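PDB 4WOJ: aspartate semialdehyde dehydrogenase from Francisella tularensis subsp. tularensis, which probably catalyses the NADPH-dependent reductive dephosphorylation of L-aspartyl-4-phosphate to L-aspartate semialdehyde, a step towards lysine, methionine and threonine. Local coordinates for residues 303-308 with 315-320; 169-174 with 350-355. All coordinates share one frame; numbering follows the deposited sequence.

Contact 1. Residues 303-308 with 315-320; sequences WVKVID and LKYLTP. With NA (sodium ion), chain F.
Ile307 and Tyr317 meet because each turns its first side-chain bond beside its own backbone N, with Ile307 CG1 and Tyr317 CG both anti to the carbonyl carbon (chi1 -56° and -53°). A second bend in Ile307 (chi2 -53°) brings CD1 to 3.8 Å from Tyr317 CB, and the two side chains cross at about a right angle. The touch is therefore at the root of the tyrosine, whose ring leads away from the strand. Lys316 CG lies over the centre of one ring face, 3.9 Å above the plane, while Lys305 NZ approaches obliquely, 4.3 Å from Tyr317 CD1. Leu318 supplies the other apolar touch, its CD1 lying 4.0 Å from Ile307 CG1. Leu318 also centres an inverse gamma turn where the chain leaves helix 311-317. Val306 points away from this interface, and its carbonyl O binds the sodium ion at 2.0 Å, with a water as a further ligand. The pair belongs to a beta-alpha-beta crossover from strand 304-307 to its parallel neighbour 329-336, where Leu318 rests on Ala330 and Arg333. Val304 and Val306 pack on helix 290-298, and helix 311-317 faces the second subunit through Leu315, against Leu229 of that subunit.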
ATOM      1  N   TRP B 303      -6.190  21.507  -9.531  1.00 27.43           N
ATOM      2  CA  TRP B 303      -6.634  20.245  -8.922  1.00 24.48           C
ATOM      3  C   TRP B 303      -5.839  19.798  -7.722  1.00 23.67           C
ATOM      4  O   TRP B 303      -6.348  19.058  -6.893  1.00 20.29           O
ATOM      5  CB  TRP B 303      -6.714  19.145  -9.979  1.00 25.25           C
ATOM      6  CG  TRP B 303      -7.633  19.598 -11.017  1.00 27.11           C
ATOM      7  CD1 TRP B 303      -9.016  19.560 -10.979  1.00 25.57           C
ATOM      8  CD2 TRP B 303      -7.282  20.291 -12.212  1.00 25.85           C
ATOM      9  NE1 TRP B 303      -9.534  20.124 -12.119  1.00 25.00           N
ATOM     10  CE2 TRP B 303      -8.505  20.590 -12.894  1.00 25.32           C
ATOM     11  CE3 TRP B 303      -6.071  20.702 -12.764  1.00 25.05           C
ATOM     12  CZ2 TRP B 303      -8.538  21.269 -14.095  1.00 24.89           C
ATOM     13  CZ3 TRP B 303      -6.088  21.361 -13.973  1.00 25.83           C
ATOM     14  CH2 TRP B 303      -7.324  21.654 -14.625  1.00 27.80           C
ATOM     15  N   VAL B 304      -4.565  20.207  -7.654  1.00 25.30           N
ATOM     16  CA  VAL B 304      -3.701  19.838  -6.533  1.00 24.47           C
ATOM     17  C   VAL B 304      -4.347  20.321  -5.239  1.00 23.85           C
ATOM     18  O   VAL B 304      -4.684  21.465  -5.115  1.00 22.74           O
ATOM     19  CB  VAL B 304      -2.297  20.462  -6.680  1.00 26.30           C
ATOM     20  CG1 VAL B 304      -1.482  20.336  -5.408  1.00 26.47           C
ATOM     21  CG2 VAL B 304      -1.566  19.780  -7.800  1.00 27.91           C
ATOM     22  N   LYS B 305      -4.503  19.434  -4.270  1.00 25.94           N
ATOM     23  CA  LYS B 305      -5.162  19.774  -3.020  1.00 24.71           C
ATOM     24  C   LYS B 305      -4.277  19.353  -1.884  1.00 22.04           C
ATOM     25  O   LYS B 305      -4.099  18.170  -1.626  1.00 20.05           O
ATOM     26  CB  LYS B 305      -6.499  19.062  -2.946  1.00 26.33           C
ATOM     27  CG  LYS B 305      -7.270  19.378  -1.703  1.00 28.97           C
ATOM     28  CD  LYS B 305      -8.693  18.849  -1.839  1.00 35.09           C
ATOM     29  CE  LYS B 305      -9.627  19.496  -0.821  1.00 36.02           C
ATOM     30  NZ  LYS B 305      -9.584  18.691   0.422  1.00 37.19           N
ATOM     31  N   VAL B 306      -3.694  20.326  -1.212  1.00 21.80           N
ATOM     32  CA  VAL B 306      -2.777  19.988  -0.152  1.00 22.46           C
ATOM     33  C   VAL B 306      -3.531  19.664   1.127  1.00 23.38           C
ATOM     34  O   VAL B 306      -4.482  20.316   1.480  1.00 22.73           O
ATOM     35  CB  VAL B 306      -1.772  21.071   0.084  1.00 20.09           C
ATOM     36  CG1 VAL B 306      -0.937  20.745   1.295  1.00 20.38           C
ATOM     37  CG2 VAL B 306      -0.894  21.212  -1.149  1.00 21.20           C
ATOM     38  N   ILE B 307      -3.094  18.615   1.779  1.00 25.85           N
ATOM     39  CA  ILE B 307      -3.714  18.134   2.976  1.00 26.38           C
ATOM     40  C   ILE B 307      -2.687  18.284   4.067  1.00 29.46           C
ATOM     41  O   ILE B 307      -1.636  17.667   4.018  1.00 28.37           O
ATOM     42  CB  ILE B 307      -4.059  16.660   2.836  1.00 26.84           C
ATOM     43  CG1 ILE B 307      -4.928  16.439   1.618  1.00 29.22           C
ATOM     44  CG2 ILE B 307      -4.792  16.171   4.050  1.00 28.66           C
ATOM     45  CD1 ILE B 307      -6.166  17.307   1.556  1.00 28.08           C
ATOM     46  N   ASP B 308      -3.031  19.081   5.063  1.00 29.83           N
ATOM     47  CA  ASP B 308      -2.131  19.442   6.125  1.00 30.78           C
ATOM     48  C   ASP B 308      -1.722  18.217   6.914  1.00 30.29           C
ATOM     49  O   ASP B 308      -2.516  17.305   7.151  1.00 31.80           O
ATOM     50  CB  ASP B 308      -2.828  20.497   7.000  1.00 35.10           C
ATOM     51  CG  ASP B 308      -2.062  20.841   8.230  1.00 39.63           C
ATOM     52  OD1 ASP B 308      -0.954  21.396   8.119  1.00 47.85           O
ATOM     53  OD2 ASP B 308      -2.565  20.555   9.339  1.00 50.02           O
ATOM     54  N   LEU B 315      -6.436  11.426   7.842  1.00 26.39           N
ATOM     55  CA  LEU B 315      -7.387  10.299   7.792  1.00 30.65           C
ATOM     56  C   LEU B 315      -8.676  10.700   7.122  1.00 31.04           C
ATOM     57  O   LEU B 315      -9.279   9.904   6.429  1.00 35.49           O
ATOM     58  CB  LEU B 315      -7.630   9.684   9.166  1.00 32.74           C
ATOM     59  CG  LEU B 315      -6.379   9.044   9.801  1.00 35.01           C
ATOM     60  CD1 LEU B 315      -6.743   8.347  11.096  1.00 35.98           C
ATOM     61  CD2 LEU B 315      -5.649   8.063   8.894  1.00 35.79           C
ATOM     62  N   LYS B 316      -9.094  11.940   7.264  1.00 32.87           N
ATOM     63  CA  LYS B 316     -10.342  12.324   6.603  1.00 38.12           C
ATOM     64  C   LYS B 316     -10.228  12.617   5.103  1.00 34.18           C
ATOM     65  O   LYS B 316     -11.110  12.252   4.331  1.00 31.07           O
ATOM     66  CB  LYS B 316     -11.013  13.507   7.304  1.00 42.14           C
ATOM     67  CG  LYS B 316     -12.433  13.693   6.804  1.00 43.54           C
ATOM     68  CD  LYS B 316     -13.216  14.714   7.590  1.00 50.79           C
ATOM     69  CE  LYS B 316     -14.713  14.524   7.356  1.00 46.94           C
ATOM     70  NZ  LYS B 316     -15.484  15.626   7.975  1.00 48.82           N
ATOM     71  N   TYR B 317      -9.173  13.302   4.700  1.00 32.73           N
ATOM     72  CA  TYR B 317      -9.050  13.734   3.277  1.00 31.04           C
ATOM     73  C   TYR B 317      -8.007  13.033   2.413  1.00 25.59           C
ATOM     74  O   TYR B 317      -8.158  13.045   1.214  1.00 24.74           O
ATOM     75  CB  TYR B 317      -8.847  15.248   3.188  1.00 33.02           C
ATOM     76  CG  TYR B 317      -9.909  15.999   3.939  1.00 37.42           C
ATOM     77  CD1 TYR B 317     -11.231  16.084   3.441  1.00 40.72           C
ATOM     78  CD2 TYR B 317      -9.621  16.591   5.173  1.00 39.99           C
ATOM     79  CE1 TYR B 317     -12.225  16.759   4.141  1.00 41.47           C
ATOM     80  CE2 TYR B 317     -10.601  17.270   5.880  1.00 46.62           C
ATOM     81  CZ  TYR B 317     -11.910  17.346   5.369  1.00 47.12           C
ATOM     82  OH  TYR B 317     -12.874  18.027   6.092  1.00 55.74           O
ATOM     83  N   LEU B 318      -6.945  12.446   2.981  1.00 23.79           N
ATOM     84  CA  LEU B 318      -5.870  11.835   2.124  1.00 22.50           C
ATOM     85  C   LEU B 318      -6.111  10.349   1.875  1.00 22.62           C
ATOM     86  O   LEU B 318      -5.273   9.539   2.188  1.00 21.09           O
ATOM     87  CB  LEU B 318      -4.499  12.050   2.737  1.00 22.57           C
ATOM     88  CG  LEU B 318      -3.291  11.892   1.820  1.00 22.47           C
ATOM     89  CD1 LEU B 318      -3.351  12.848   0.643  1.00 22.90           C
ATOM     90  CD2 LEU B 318      -2.052  12.185   2.630  1.00 25.66           C
ATOM     91  N   THR B 319      -7.309  10.001   1.394  1.00 23.40           N
ATOM     92  CA  THR B 319      -7.724   8.635   1.310  1.00 23.97           C
ATOM     93  C   THR B 319      -8.628   8.396   0.117  1.00 25.98           C
ATOM     94  O   THR B 319      -9.224   9.333  -0.409  1.00 29.16           O
ATOM     95  CB  THR B 319      -8.500   8.189   2.566  1.00 25.04           C
ATOM     96  OG1 THR B 319      -9.853   8.687   2.514  1.00 28.52           O
ATOM     97  CG2 THR B 319      -7.812   8.649   3.823  1.00 23.46           C
ATOM     98  N   PRO B 320      -8.706   7.136  -0.332  1.00 26.76           N
ATOM     99  CA  PRO B 320      -9.544   6.734  -1.436  1.00 29.26           C
ATOM    100  C   PRO B 320     -11.019   7.038  -1.179  1.00 32.82           C
ATOM    101  O   PRO B 320     -11.747   7.472  -2.091  1.00 31.03           O
ATOM    102  CB  PRO B 320      -9.330   5.219  -1.484  1.00 29.10           C
ATOM    103  CG  PRO B 320      -7.966   4.997  -0.959  1.00 27.07           C
ATOM    104  CD  PRO B 320      -7.666   6.125  -0.034  1.00 26.50           C
TER
HETATM  105 NA    NA F 402      -5.095  22.106   2.004  1.00 31.60          NA
HETATM  106  O   HOH W   1      -6.983  21.001   2.001  1.00 36.70           O

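Contact 2. Residues 169-174 with 350-355; sequences AISGAG and GDQLLW
Gln352 reaches the turn at Ser171 and Gly172 with its terminal amide laid broadside over the Gly172 backbone, so that CD is 3.5 Å and NE2 3.7 Å from Gly172 CA. The glutamine side chain starts with CG anti to the backbone N and then bends at chi2 (-98°), which carries OE1 to the serine. Ser171 OG donates to Gln352 OE1, but the modelled 2.4 Å is very short and the exact length is doubtful. Gly172 N is 3.0 Å from the same Gln352 OE1 at a poor angle for bonding. Leu353 adds a looser approach, its CG 4.2 Å from Ser171 OG. This junction lies in the GAPDH-like dimerisation domain, beside the predicted catalytic pair: the nearest atoms of the Gln352 side chain lie about 3 Å from the side chain of His276 and about 4 Å from that of Cys141, consistent with a place in the active-site wall. Segment 169-174 is held in its 3-10 turn by Ala173 N bonding Ile170 O and Gly174 N bonding Ser171 O. On the other segment Asp351 OD1 uses its anti lone pair to take Leu354 N at 3.0 Å, a capping bond at the entry to helix 354-369. Asp351 OD2 forms a salt bridge with Arg274.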
ATOM      1  N   ALA B 169      -5.865   0.690  -7.103  1.00 21.90           N
ATOM      2  CA  ALA B 169      -7.239   0.191  -7.020  1.00 22.88           C
ATOM      3  C   ALA B 169      -7.602  -0.705  -8.206  1.00 23.38           C
ATOM      4  O   ALA B 169      -6.969  -0.712  -9.262  1.00 21.37           O
ATOM      5  CB  ALA B 169      -8.188   1.356  -6.943  1.00 23.35           C
ATOM      6  N   ILE B 170      -8.663  -1.464  -8.005  1.00 23.23           N
ATOM      7  CA  ILE B 170      -8.950  -2.546  -8.894  1.00 22.09           C
ATOM      8  C   ILE B 170      -9.516  -2.005 -10.182  1.00 21.05           C
ATOM      9  O   ILE B 170      -9.427  -2.657 -11.184  1.00 22.16           O
ATOM     10  CB  ILE B 170      -9.853  -3.597  -8.223  1.00 23.72           C
ATOM     11  CG1 ILE B 170      -9.931  -4.863  -9.073  1.00 25.19           C
ATOM     12  CG2 ILE B 170     -11.274  -3.047  -7.960  1.00 24.70           C
ATOM     13  CD1 ILE B 170      -8.607  -5.527  -9.382  1.00 26.55           C
ATOM     14  N   SER B 171     -10.051  -0.787 -10.181  1.00 21.48           N
ATOM     15  CA  SER B 171     -10.706  -0.256 -11.385  1.00 21.63           C
ATOM     16  C   SER B 171      -9.836  -0.222 -12.592  1.00 22.57           C
ATOM     17  O   SER B 171     -10.312  -0.399 -13.697  1.00 23.02           O
ATOM     18  CB  SER B 171     -11.317   1.123 -11.145  1.00 22.00           C
ATOM     19  OG  SER B 171     -10.376   2.078 -10.795  1.00 21.60           O
ATOM     20  N   GLY B 172      -8.541  -0.019 -12.397  1.00 25.10           N
ATOM     21  CA  GLY B 172      -7.603   0.026 -13.527  1.00 26.52           C
ATOM     22  C   GLY B 172      -7.553  -1.282 -14.303  1.00 28.35           C
ATOM     23  O   GLY B 172      -7.151  -1.306 -15.479  1.00 29.57           O
ATOM     24  N   ALA B 173      -8.005  -2.352 -13.646  1.00 27.48           N
ATOM     25  CA  ALA B 173      -8.065  -3.687 -14.237  1.00 27.53           C
ATOM     26  C   ALA B 173      -9.349  -3.972 -14.996  1.00 28.76           C
ATOM     27  O   ALA B 173      -9.454  -5.023 -15.616  1.00 29.53           O
ATOM     28  CB  ALA B 173      -7.906  -4.725 -13.140  1.00 27.40           C
ATOM     29  N   GLY B 174     -10.331  -3.066 -14.923  1.00 29.53           N
ATOM     30  CA  GLY B 174     -11.624  -3.229 -15.608  1.00 28.92           C
ATOM     31  C   GLY B 174     -12.788  -3.581 -14.686  1.00 32.50           C
ATOM     32  O   GLY B 174     -12.580  -3.918 -13.522  1.00 37.08           O
ATOM     33  N   GLY B 350      -5.469  10.050  -5.991  1.00 22.77           N
ATOM     34  CA  GLY B 350      -6.378  10.561  -7.023  1.00 21.63           C
ATOM     35  C   GLY B 350      -7.164   9.483  -7.704  1.00 22.20           C
ATOM     36  O   GLY B 350      -6.876   8.296  -7.546  1.00 24.66           O
ATOM     37  N   ASP B 351      -8.177   9.890  -8.459  1.00 24.49           N
ATOM     38  CA  ASP B 351      -9.186   8.974  -8.991  1.00 22.08           C
ATOM     39  C   ASP B 351      -8.746   8.364 -10.298  1.00 23.95           C
ATOM     40  O   ASP B 351      -8.512   9.078 -11.265  1.00 28.59           O
ATOM     41  CB  ASP B 351     -10.487   9.714  -9.242  1.00 21.48           C
ATOM     42  CG  ASP B 351     -11.613   8.779  -9.646  1.00 20.21           C
ATOM     43  OD1 ASP B 351     -11.723   8.427 -10.839  1.00 17.80           O
ATOM     44  OD2 ASP B 351     -12.334   8.347  -8.736  1.00 17.88           O
ATOM     45  N   GLN B 352      -8.674   7.048 -10.346  1.00 22.82           N
ATOM     46  CA  GLN B 352      -8.139   6.357 -11.505  1.00 24.35           C
ATOM     47  C   GLN B 352      -8.907   6.629 -12.767  1.00 24.29           C
ATOM     48  O   GLN B 352      -8.313   6.788 -13.831  1.00 24.40           O
ATOM     49  CB  GLN B 352      -8.094   4.847 -11.249  1.00 27.41           C
ATOM     50  CG  GLN B 352      -7.413   4.053 -12.336  1.00 30.49           C
ATOM     51  CD  GLN B 352      -8.381   3.430 -13.305  1.00 33.82           C
ATOM     52  OE1 GLN B 352      -9.365   2.816 -12.899  1.00 33.80           O
ATOM     53  NE2 GLN B 352      -8.098   3.559 -14.606  1.00 35.24           N
ATOM     54  N   LEU B 353     -10.231   6.649 -12.645  1.00 24.51           N
ATOM     55  CA  LEU B 353     -11.127   6.770 -13.787  1.00 22.63           C
ATOM     56  C   LEU B 353     -11.165   8.142 -14.410  1.00 23.19           C
ATOM     57  O   LEU B 353     -11.371   8.280 -15.595  1.00 22.87           O
ATOM     58  CB  LEU B 353     -12.517   6.335 -13.366  1.00 25.64           C
ATOM     59  CG  LEU B 353     -12.565   4.830 -13.065  1.00 26.93           C
ATOM     60  CD1 LEU B 353     -13.878   4.398 -12.471  1.00 26.68           C
ATOM     61  CD2 LEU B 353     -12.321   4.006 -14.318  1.00 27.46           C
ATOM     62  N   LEU B 354     -10.944   9.173 -13.620  1.00 25.02           N
ATOM     63  CA  LEU B 354     -11.051  10.541 -14.096  1.00 25.59           C
ATOM     64  C   LEU B 354      -9.664  11.067 -14.532  1.00 23.75           C
ATOM     65  O   LEU B 354      -9.257  10.948 -15.674  1.00 22.31           O
ATOM     66  CB  LEU B 354     -11.600  11.418 -12.974  1.00 26.51           C
ATOM     67  CG  LEU B 354     -13.032  11.216 -12.548  1.00 29.43           C
ATOM     68  CD1 LEU B 354     -13.356  11.878 -11.229  1.00 30.36           C
ATOM     69  CD2 LEU B 354     -13.992  11.735 -13.604  1.00 30.65           C
ATOM     70  N   TRP B 355      -8.925  11.639 -13.624  1.00 23.24           N
ATOM     71  CA  TRP B 355      -7.586  12.150 -14.026  1.00 24.74           C
ATOM     72  C   TRP B 355      -6.681  11.015 -14.516  1.00 24.89           C
ATOM     73  O   TRP B 355      -5.878  11.176 -15.448  1.00 27.73           O
ATOM     74  CB  TRP B 355      -6.945  12.962 -12.908  1.00 23.25           C
ATOM     75  CG  TRP B 355      -7.275  14.418 -12.996  1.00 20.95           C
ATOM     76  CD1 TRP B 355      -7.820  15.200 -12.020  1.00 20.55           C
ATOM     77  CD2 TRP B 355      -7.103  15.254 -14.128  1.00 20.18           C
ATOM     78  NE1 TRP B 355      -7.989  16.475 -12.479  1.00 20.54           N
ATOM     79  CE2 TRP B 355      -7.545  16.537 -13.771  1.00 19.32           C
ATOM     80  CE3 TRP B 355      -6.606  15.048 -15.405  1.00 20.62           C
ATOM     81  CZ2 TRP B 355      -7.505  17.603 -14.642  1.00 19.68           C
ATOM     82  CZ3 TRP B 355      -6.565  16.101 -16.264  1.00 21.20           C
ATOM     83  CH2 TRP B 355      -7.014  17.368 -15.889  1.00 20.55           C
TER

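From the N terminus, the chain passes through the NAD-binding region and strand 159-167 before reaching segment 169-174. Contact 2 closes a long loop of 175 intervening residues when segment 350-355 returns to that turn. Contact 1 is nested inside this loop and closes a short one, with six residues between 303-308 and 315-320. Both reach the same mixed sheet: contact 1 joins strand 304-307, at one edge of the sheet within this chain, to the end of helix 311-317, contact 2 the turn after strand 159-167 to the end of strand 343-351. Their centres lie about 17 Å apart, yet they touch where the rings of Trp303 and Trp355 pack edge-to-face, Trp303 CG being 3.5 Å from Trp355 NE1.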